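Local coordinates for MgGH51 (Meripilus giganteus, PDB 6ZPV), which removes terminal alpha-L-arabinofuranosyl residues from arabinose-containing glycans as a family GH51 arabinofuranosidase, at residues Q311-I316 and T368-Q373. Numbering follows the deposited sequence.
Sequences QAIDQI and TALQAQ. With NAG (2-acetamido-2-deoxy-beta-D-glucopyranose), chain D.
In the conformer described, L370 reaches across to A312, I313 and I316, joining two neighbouring outer helices, 306-320 and 359-373, of the (beta/alpha)8 barrel expected of GH51. The short segments run roughly parallel, their axes 10.2 Å apart at an angle of 31°. L370 can be followed outward: CB leads to CG, which lies 4.2 Å from I313 CG1, and there the side chain forks. L370 CD1 presses on I313 CG1 at 3.7 Å, while L370 CD2 rests against both A312 CB and I316 CD1, 4.0 and 3.9 Å away respectively. F379 of strand 378-381 packs on L370, and V289 and M287 of strand 284-289 back A312 and I316. I313 carries CG1 beside its backbone N (chi1 -68°), and the chain runs on extended to I313 CD1, 3.7 Å from Q373 CG. These two side chains meet nearly at right angles, and Q373 contributes a methylene to the exposed margin of an otherwise buried, apolar contact. The extended chain of Q311 runs alongside O6 of an N-acetylglucosamine, with CG anti to the backbone N (chi1 -177°). Its amide hydrogen-bonds through OE1 to R241 and through NE2 to Q243 and N245. Shortened to an alanine, the residue would probably leave R241, Q243 and N245 without this shared partner and open a gap beside the sugar. NAG O6 sits 3.3 Å from Q311 CD.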
loop_
_atom_site.group_PDB
_atom_site.type_symbol
_atom_site.label_atom_id
_atom_site.label_comp_id
_atom_site.label_asym_id
_atom_site.label_seq_id
_atom_site.Cartn_x
_atom_site.Cartn_y
_atom_site.Cartn_z
ATOM N N GLN A 311 -5.742 1.913 23.919
ATOM C CA GLN A 311 -6.031 2.392 22.541
ATOM C C GLN A 311 -5.849 1.239 21.558
ATOM O O GLN A 311 -6.639 1.146 20.598
ATOM C CB GLN A 311 -5.146 3.581 22.225
ATOM C CG GLN A 311 -5.436 4.174 20.844
ATOM C CD GLN A 311 -4.830 5.518 20.643
ATOM O OE1 GLN A 311 -3.728 5.787 21.205
ATOM N NE2 GLN A 311 -5.434 6.401 19.855
ATOM N N ALA A 312 -4.851 0.371 21.780
ATOM C CA ALA A 312 -4.677 -0.788 20.902
ATOM C C ALA A 312 -5.811 -1.799 21.060
ATOM O O ALA A 312 -6.247 -2.387 20.067
ATOM C CB ALA A 312 -3.342 -1.458 21.182
ATOM N N ILE A 313 -6.300 -2.015 22.296
ATOM C CA ILE A 313 -7.511 -2.833 22.486
ATOM C C ILE A 313 -8.700 -2.247 21.729
ATOM O O ILE A 313 -9.442 -2.982 21.051
ATOM C CB ILE A 313 -7.783 -3.005 23.988
ATOM C CG1 ILE A 313 -6.717 -3.876 24.641
ATOM C CG2 ILE A 313 -9.167 -3.580 24.223
ATOM C CD1 ILE A 313 -6.738 -3.883 26.139
ATOM N N ASP A 314 -8.880 -0.928 21.833
ATOM C CA ASP A 314 -9.967 -0.248 21.118
ATOM C C ASP A 314 -9.852 -0.483 19.615
ATOM O O ASP A 314 -10.857 -0.781 18.953
ATOM C CB ASP A 314 -9.927 1.251 21.416
ATOM C CG ASP A 314 -10.207 1.685 22.835
ATOM O OD1 ASP A 314 -10.747 0.884 23.622
ATOM O OD2 ASP A 314 -9.820 2.849 23.139
ATOM N N GLN A 315 -8.641 -0.346 19.071
ATOM C CA GLN A 315 -8.406 -0.573 17.635
ATOM C C GLN A 315 -8.847 -1.972 17.195
ATOM O O GLN A 315 -9.506 -2.138 16.185
ATOM C CB GLN A 315 -6.901 -0.345 17.382
ATOM C CG GLN A 315 -6.491 -0.513 15.924
ATOM C CD GLN A 315 -5.006 -0.298 15.737
ATOM O OE1 GLN A 315 -4.376 0.458 16.489
ATOM N NE2 GLN A 315 -4.421 -0.957 14.699
ATOM N N ILE A 316 -8.449 -2.958 17.984
ATOM C CA ILE A 316 -8.815 -4.348 17.672
ATOM C C ILE A 316 -10.327 -4.559 17.824
ATOM O O ILE A 316 -10.966 -5.203 16.962
ATOM C CB ILE A 316 -7.981 -5.331 18.495
ATOM C CG1 ILE A 316 -6.500 -5.231 18.126
ATOM C CG2 ILE A 316 -8.526 -6.753 18.333
ATOM C CD1 ILE A 316 -5.544 -5.887 19.100
ATOM N N THR A 368 0.577 -9.117 27.133
ATOM C CA THR A 368 -0.162 -9.712 28.260
ATOM C C THR A 368 -1.626 -9.198 28.218
ATOM O O THR A 368 -2.590 -9.970 28.352
ATOM C CB THR A 368 0.520 -9.420 29.602
ATOM O OG1 THR A 368 1.825 -10.009 29.592
ATOM C CG2 THR A 368 -0.251 -9.980 30.769
ATOM N N ALA A 369 -1.774 -7.870 28.073
ATOM C CA ALA A 369 -3.124 -7.266 28.041
ATOM C C ALA A 369 -3.915 -7.694 26.804
ATOM O O ALA A 369 -5.107 -8.057 26.905
ATOM C CB ALA A 369 -3.029 -5.779 28.143
ATOM N N LEU A 370 -3.293 -7.557 25.624
ATOM C CA LEU A 370 -4.025 -7.811 24.389
ATOM C C LEU A 370 -4.346 -9.301 24.213
ATOM O O LEU A 370 -5.445 -9.638 23.744
ATOM C CB LEU A 370 -3.242 -7.244 23.199
ATOM C CG LEU A 370 -3.468 -5.772 22.868
ATOM C CD1 LEU A 370 -3.190 -4.803 24.018
ATOM C CD2 LEU A 370 -2.673 -5.375 21.665
ATOM N N GLN A 371 -3.411 -10.187 24.580
ATOM C CA GLN A 371 -3.722 -11.623 24.451
ATOM C C GLN A 371 -4.853 -12.009 25.421
ATOM O O GLN A 371 -5.660 -12.866 25.072
ATOM C CB GLN A 371 -2.475 -12.463 24.728
ATOM C CG GLN A 371 -2.657 -13.943 24.363
ATOM C CD GLN A 371 -2.397 -14.213 22.904
ATOM O OE1 GLN A 371 -1.224 -14.417 22.532
ATOM N NE2 GLN A 371 -3.444 -14.117 22.075
ATOM N N ALA A 372 -4.905 -11.410 26.601
ATOM C CA ALA A 372 -6.000 -11.759 27.537
ATOM C C ALA A 372 -7.334 -11.283 26.965
ATOM O O ALA A 372 -8.354 -11.984 27.126
ATOM C CB ALA A 372 -5.767 -11.116 28.902
ATOM N N GLN A 373 -7.375 -10.147 26.288
ATOM C CA GLN A 373 -8.623 -9.690 25.649
ATOM C C GLN A 373 -8.941 -10.522 24.422
ATOM O O GLN A 373 -10.157 -10.773 24.155
ATOM C CB GLN A 373 -8.458 -8.232 25.198
ATOM C CG GLN A 373 -8.396 -7.236 26.300
ATOM C CD GLN A 373 -9.668 -7.089 27.084
ATOM O OE1 GLN A 373 -10.781 -7.198 26.551
ATOM N NE2 GLN A 373 -9.459 -7.194 28.375
HETATM C C1 NAG D . -8.058 9.052 19.648
HETATM C C2 NAG D . -8.264 10.541 19.862
HETATM C C3 NAG D . -7.271 11.034 20.922
HETATM C C4 NAG D . -7.396 10.210 22.206
HETATM C C5 NAG D . -7.216 8.716 21.866
HETATM C C6 NAG D . -7.427 7.799 23.110
HETATM C C7 NAG D . -9.159 11.999 18.121
HETATM C C8 NAG D . -8.893 12.760 16.871
HETATM N N2 NAG D . -8.126 11.320 18.639
HETATM O O3 NAG D . -7.499 12.443 21.220
HETATM O O4 NAG D . -6.325 10.606 23.080
HETATM O O5 NAG D . -8.223 8.363 20.931
HETATM O O6 NAG D . -7.181 6.390 22.798
HETATM O O7 NAG D . -10.203 12.064 18.671
#